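Side-chain contacts in TarM (Staphylococcus aureus subsp. aureus 21178, PDB 4X7R), which belongs to the GT-B glycosyltransferases, with two parallel-sheet domains facing each other, and holds bound UDP and a glycan in the model: residues G45-D48 against E49-K52; V69-Y72 against F73-S77. The protein carries 1 engineered substitution. All coordinates share one frame; numbering follows the deposited sequence.

Both contacts are local: interaction 1 spans the start of one helix, and interaction 2 lies within another. From the N terminus, the chain leaves strand 36-40, turns into helix 47-56 and makes interaction 1 in its first turn. It then runs on to strand 66-68, an edge strand of the seven-stranded parallel sheet. Helix 69-78 follows directly and carries interaction 2. The two contacts lie in series, neither nested nor crossed, and each closes only a helical turn. Their centres are about 14 Å apart, and they touch where Tyr47 CB packs 3.9 Å from Glu71 OE2. Interaction 1 belongs to the parallel sheet domain. Interaction 2 sits between helix 203-214 and strand 175-182 of the antiparallel sheet.

Interaction 1. Residues G45-D48 against E49-K52; sequences GNYD and EIIK
Asp48 and Lys52 form the charged pair of this turn, four residues apart on one helix. Asp48 OD1 makes a salt bridge to Lys52 NZ at 3.5 Å. Lys52 is extended beyond CG, and its CE lies 3.3 Å from Asp48 OD1. The chain bends at its last torsion (chi4 -69°), which sets where NZ points. The other oxygen, Asp48 OD2, lies 3.5 Å from Glu49 OE1, with the two carboxylate planes almost perpendicular. These like charges probably repel, and Lys52 would offset part of that.

The backbone bonds mark the start of helix 47-56, the helix of the beta-alpha-beta unit between strands 36-40 and 66-68. Asn46 occupies the N-cap position, but its side chain makes no capping bond. Its carbonyl O takes weak bonds from Glu49 N and Ile50 N. Regular bonding follows: Ile51 N to Tyr47 O is 3.0 Å and nearly straight at 172°, and Lys52 N reaches Asp48 O at 3.2 Å.

The apolar contacts lie round Tyr47. Its CD1 is 4.2 Å from Ile50 CB, and Ile51 CG1 approaches the ring obliquely. Ile50 CG1 also lies 3.5 Å from Asn46 O. The Tyr47 side chain touches Met66 and Asn68 of strand 66-68, while its hydroxyl is hydrogen-bonded to Asp42 and Leu11 N.

Interaction 2. Residues V69-Y72 against F73-S77; sequences VFEY and FKQIS
Tyr72 turns the edge of its ring onto the face of Phe73, the next residue in helix 69-78. The stack is T-shaped, with centroids 4.9 Å apart and planes at 74°. Tyr72 CD2 stands over the centre of the phenylalanine ring. Tyr72 CE2 comes to 3.6 Å from Phe73 CE1. Tyr72 has CG anti to its backbone N (chi1 169°), while Phe73 has CG anti to its carbonyl carbon (chi1 -64°), and the rings meet on one flank of the helix.

Tyr72 also receives Ile76 from the next turn. Ile76 CD1 lies over one ring face, 3.8 Å from the centroid of Tyr72, in a CH-pi contact. Phe73 packs back toward the start of the helix. Its CE2 is 3.9 Å from Val69 CG2. Helix 69-78 directly follows edge strand 66-68 of the parallel sheet and is covered on this flank by helix 203-214: Phe73 touches Leu206 and Tyr209, and the Tyr72 ring meets that of Tyr210. Another flank meets the antiparallel sheet, where Phe70 touches Ile177 and packs edge-to-face with Phe168.

Glu71 OE2 is 4.6 Å from Lys74 NZ, beyond a salt bridge. Glu71 O accepts Gln75 N at 2.9 Å, and the extended Gln75 side chain runs past that same oxygen. Tyr72 O accepts Ile76 N at 3.3 Å and also a water, which makes a second, weak bond to Gln75 OE1.

Across these residues the side chains meet mainly through aromatic and aliphatic surfaces, while direct hydrogen bonds are confined to the backbone. This suggests that shape and ring orientation count for more than charge in how these side chains fit.

Interaction 1. Residues G45-D48 against E49-K52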
loop_
_atom_site.group_PDB
_atom_site.type_symbol
_atom_site.label_atom_id
_atom_site.label_comp_id
_atom_site.label_asym_id
_atom_site.label_seq_id
_atom_site.Cartn_x
_atom_site.Cartn_y
_atom_site.Cartn_z
ATOM N N GLY A 45 3.433 -6.234 -14.968
ATOM C CA GLY A 45 4.321 -6.726 -16.004
ATOM C C GLY A 45 5.776 -6.703 -15.547
ATOM O O GLY A 45 6.582 -7.484 -16.052
ATOM N N ASN A 46 6.135 -5.833 -14.558
ATOM C CA ASN A 46 7.505 -5.645 -14.041
ATOM C C ASN A 46 7.654 -5.862 -12.502
ATOM O O ASN A 46 8.322 -5.064 -11.833
ATOM C CB ASN A 46 7.981 -4.228 -14.416
ATOM C CG ASN A 46 7.279 -3.090 -13.673
ATOM O OD1 ASN A 46 6.171 -3.226 -13.137
ATOM N ND2 ASN A 46 7.942 -1.950 -13.576
ATOM N N TYR A 47 7.077 -6.939 -11.951
ATOM C CA TYR A 47 7.174 -7.200 -10.511
ATOM C C TYR A 47 8.597 -7.401 -9.982
ATOM O O TYR A 47 8.929 -6.923 -8.886
ATOM C CB TYR A 47 6.266 -8.345 -10.059
ATOM C CG TYR A 47 5.198 -7.892 -9.094
ATOM C CD1 TYR A 47 5.514 -7.093 -7.995
ATOM C CD2 TYR A 47 3.873 -8.283 -9.261
ATOM C CE1 TYR A 47 4.527 -6.651 -7.117
ATOM C CE2 TYR A 47 2.884 -7.873 -8.370
ATOM C CZ TYR A 47 3.220 -7.067 -7.294
ATOM O OH TYR A 47 2.247 -6.618 -6.442
ATOM N N ASP A 48 9.444 -8.076 -10.781
ATOM C CA ASP A 48 10.853 -8.341 -10.481
ATOM C C ASP A 48 11.599 -7.031 -10.189
ATOM O O ASP A 48 12.344 -6.963 -9.214
ATOM C CB ASP A 48 11.483 -9.147 -11.651
ATOM C CG ASP A 48 12.963 -9.479 -11.545
ATOM O OD1 ASP A 48 13.435 -9.768 -10.410
ATOM O OD2 ASP A 48 13.645 -9.500 -12.605
ATOM N N GLU A 49 11.331 -5.973 -10.968
ATOM C CA GLU A 49 11.942 -4.652 -10.765
ATOM C C GLU A 49 11.438 -3.933 -9.505
ATOM O O GLU A 49 12.200 -3.159 -8.909
ATOM C CB GLU A 49 11.779 -3.757 -12.008
ATOM C CG GLU A 49 12.584 -4.190 -13.234
ATOM C CD GLU A 49 13.958 -4.816 -13.020
ATOM O OE1 GLU A 49 14.055 -6.057 -13.147
ATOM O OE2 GLU A 49 14.936 -4.077 -12.755
ATOM N N ILE A 50 10.155 -4.153 -9.119
ATOM C CA ILE A 50 9.553 -3.533 -7.923
ATOM C C ILE A 50 10.248 -4.119 -6.679
ATOM O O ILE A 50 10.714 -3.365 -5.818
ATOM C CB ILE A 50 8.003 -3.725 -7.869
ATOM C CG1 ILE A 50 7.243 -3.185 -9.134
ATOM C CG2 ILE A 50 7.400 -3.223 -6.547
ATOM C CD1 ILE A 50 7.306 -1.669 -9.414
ATOM N N ILE A 51 10.334 -5.460 -6.613
ATOM C CA ILE A 51 10.961 -6.189 -5.515
ATOM C C ILE A 51 12.430 -5.777 -5.278
ATOM O O ILE A 51 12.788 -5.415 -4.139
ATOM C CB ILE A 51 10.727 -7.720 -5.635
ATOM C CG1 ILE A 51 9.205 -8.084 -5.647
ATOM C CG2 ILE A 51 11.490 -8.500 -4.555
ATOM C CD1 ILE A 51 8.291 -7.400 -4.471
ATOM N N LYS A 52 13.250 -5.753 -6.363
ATOM C CA LYS A 52 14.650 -5.346 -6.313
ATOM C C LYS A 52 14.772 -3.941 -5.740
ATOM O O LYS A 52 15.616 -3.722 -4.874
ATOM C CB LYS A 52 15.305 -5.378 -7.713
ATOM C CG LYS A 52 15.522 -6.756 -8.311
ATOM C CD LYS A 52 16.266 -6.634 -9.641
ATOM C CE LYS A 52 16.144 -7.846 -10.537
ATOM N NZ LYS A 52 16.871 -9.029 -10.002
#

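Interaction 2. Residues V69-Y72 against F73-S77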
loop_
_atom_site.group_PDB
_atom_site.type_symbol
_atom_site.label_atom_id
_atom_site.label_comp_id
_atom_site.label_asym_id
_atom_site.label_seq_id
_atom_site.Cartn_x
_atom_site.Cartn_y
_atom_site.Cartn_z
ATOM N N VAL A 69 0.042 -14.523 -7.446
ATOM C CA VAL A 69 -0.838 -15.449 -8.190
ATOM C C VAL A 69 -0.481 -15.543 -9.692
ATOM O O VAL A 69 -0.393 -16.643 -10.201
ATOM C CB VAL A 69 -2.362 -15.171 -7.936
ATOM C CG1 VAL A 69 -2.773 -13.767 -8.389
ATOM C CG2 VAL A 69 -3.242 -16.238 -8.599
ATOM N N PHE A 70 -0.299 -14.398 -10.392
ATOM C CA PHE A 70 0.062 -14.396 -11.818
ATOM C C PHE A 70 1.468 -14.899 -12.023
ATOM O O PHE A 70 1.678 -15.711 -12.920
ATOM C CB PHE A 70 -0.186 -13.034 -12.487
ATOM C CG PHE A 70 -1.646 -12.669 -12.396
ATOM C CD1 PHE A 70 -2.608 -13.393 -13.102
ATOM C CD2 PHE A 70 -2.080 -11.701 -11.492
ATOM C CE1 PHE A 70 -3.970 -13.112 -12.949
ATOM C CE2 PHE A 70 -3.443 -11.405 -11.354
ATOM C CZ PHE A 70 -4.378 -12.101 -12.089
ATOM N N GLU A 71 2.410 -14.509 -11.132
ATOM C CA GLU A 71 3.816 -14.958 -11.193
ATOM C C GLU A 71 3.957 -16.462 -11.055
ATOM O O GLU A 71 4.787 -17.045 -11.730
ATOM C CB GLU A 71 4.683 -14.251 -10.125
ATOM C CG GLU A 71 4.872 -12.770 -10.407
ATOM C CD GLU A 71 5.731 -12.413 -11.607
ATOM O OE1 GLU A 71 6.734 -13.120 -11.858
ATOM O OE2 GLU A 71 5.412 -11.409 -12.282
ATOM N N TYR A 72 3.151 -17.081 -10.187
ATOM C CA TYR A 72 3.145 -18.525 -9.959
ATOM C C TYR A 72 2.797 -19.278 -11.264
ATOM O O TYR A 72 3.502 -20.216 -11.629
ATOM C CB TYR A 72 2.133 -18.852 -8.851
ATOM C CG TYR A 72 1.821 -20.324 -8.681
ATOM C CD1 TYR A 72 2.714 -21.178 -8.034
ATOM C CD2 TYR A 72 0.613 -20.855 -9.122
ATOM C CE1 TYR A 72 2.438 -22.541 -7.892
ATOM C CE2 TYR A 72 0.313 -22.206 -8.959
ATOM C CZ TYR A 72 1.226 -23.046 -8.338
ATOM O OH TYR A 72 0.931 -24.377 -8.170
ATOM N N PHE A 73 1.703 -18.873 -11.961
ATOM C CA PHE A 73 1.323 -19.557 -13.197
ATOM C C PHE A 73 2.233 -19.173 -14.355
ATOM O O PHE A 73 2.440 -19.984 -15.251
ATOM C CB PHE A 73 -0.150 -19.283 -13.543
ATOM C CG PHE A 73 -1.115 -19.840 -12.525
ATOM C CD1 PHE A 73 -1.296 -21.215 -12.394
ATOM C CD2 PHE A 73 -1.811 -18.996 -11.672
ATOM C CE1 PHE A 73 -2.205 -21.729 -11.469
ATOM C CE2 PHE A 73 -2.704 -19.511 -10.734
ATOM C CZ PHE A 73 -2.897 -20.873 -10.641
ATOM N N LYS A 74 2.781 -17.933 -14.335
ATOM C CA LYS A 74 3.710 -17.449 -15.356
ATOM C C LYS A 74 4.995 -18.282 -15.310
ATOM O O LYS A 74 5.496 -18.673 -16.355
ATOM C CB LYS A 74 4.007 -15.957 -15.133
ATOM C CG LYS A 74 4.944 -15.307 -16.150
ATOM C CD LYS A 74 4.977 -13.819 -15.874
ATOM C CE LYS A 74 5.908 -13.075 -16.783
ATOM N NZ LYS A 74 5.541 -11.637 -16.850
ATOM N N GLN A 75 5.506 -18.564 -14.092
ATOM C CA GLN A 75 6.709 -19.360 -13.851
ATOM C C GLN A 75 6.526 -20.789 -14.315
ATOM O O GLN A 75 7.435 -21.319 -14.940
ATOM C CB GLN A 75 7.123 -19.290 -12.391
ATOM C CG GLN A 75 7.889 -18.011 -12.037
ATOM C CD GLN A 75 7.929 -17.673 -10.547
ATOM O OE1 GLN A 75 7.481 -18.432 -9.667
ATOM N NE2 GLN A 75 8.456 -16.495 -10.239
ATOM N N ILE A 76 5.344 -21.398 -14.094
ATOM C CA ILE A 76 5.022 -22.755 -14.585
ATOM C C ILE A 76 5.037 -22.732 -16.121
ATOM O O ILE A 76 5.660 -23.578 -16.738
ATOM C CB ILE A 76 3.672 -23.277 -14.009
ATOM C CG1 ILE A 76 3.789 -23.520 -12.484
ATOM C CG2 ILE A 76 3.219 -24.563 -14.711
ATOM C CD1 ILE A 76 2.443 -23.401 -11.725
ATOM N N SER A 77 4.420 -21.702 -16.720
ATOM C CA SER A 77 4.347 -21.502 -18.166
ATOM C C SER A 77 5.724 -21.354 -18.808
ATOM O O SER A 77 5.958 -21.944 -19.852
ATOM C CB SER A 77 3.487 -20.284 -18.480
ATOM O OG SER A 77 3.244 -20.189 -19.872
HETATM O O HOH W 1 5.537 -21.320 -9.846
#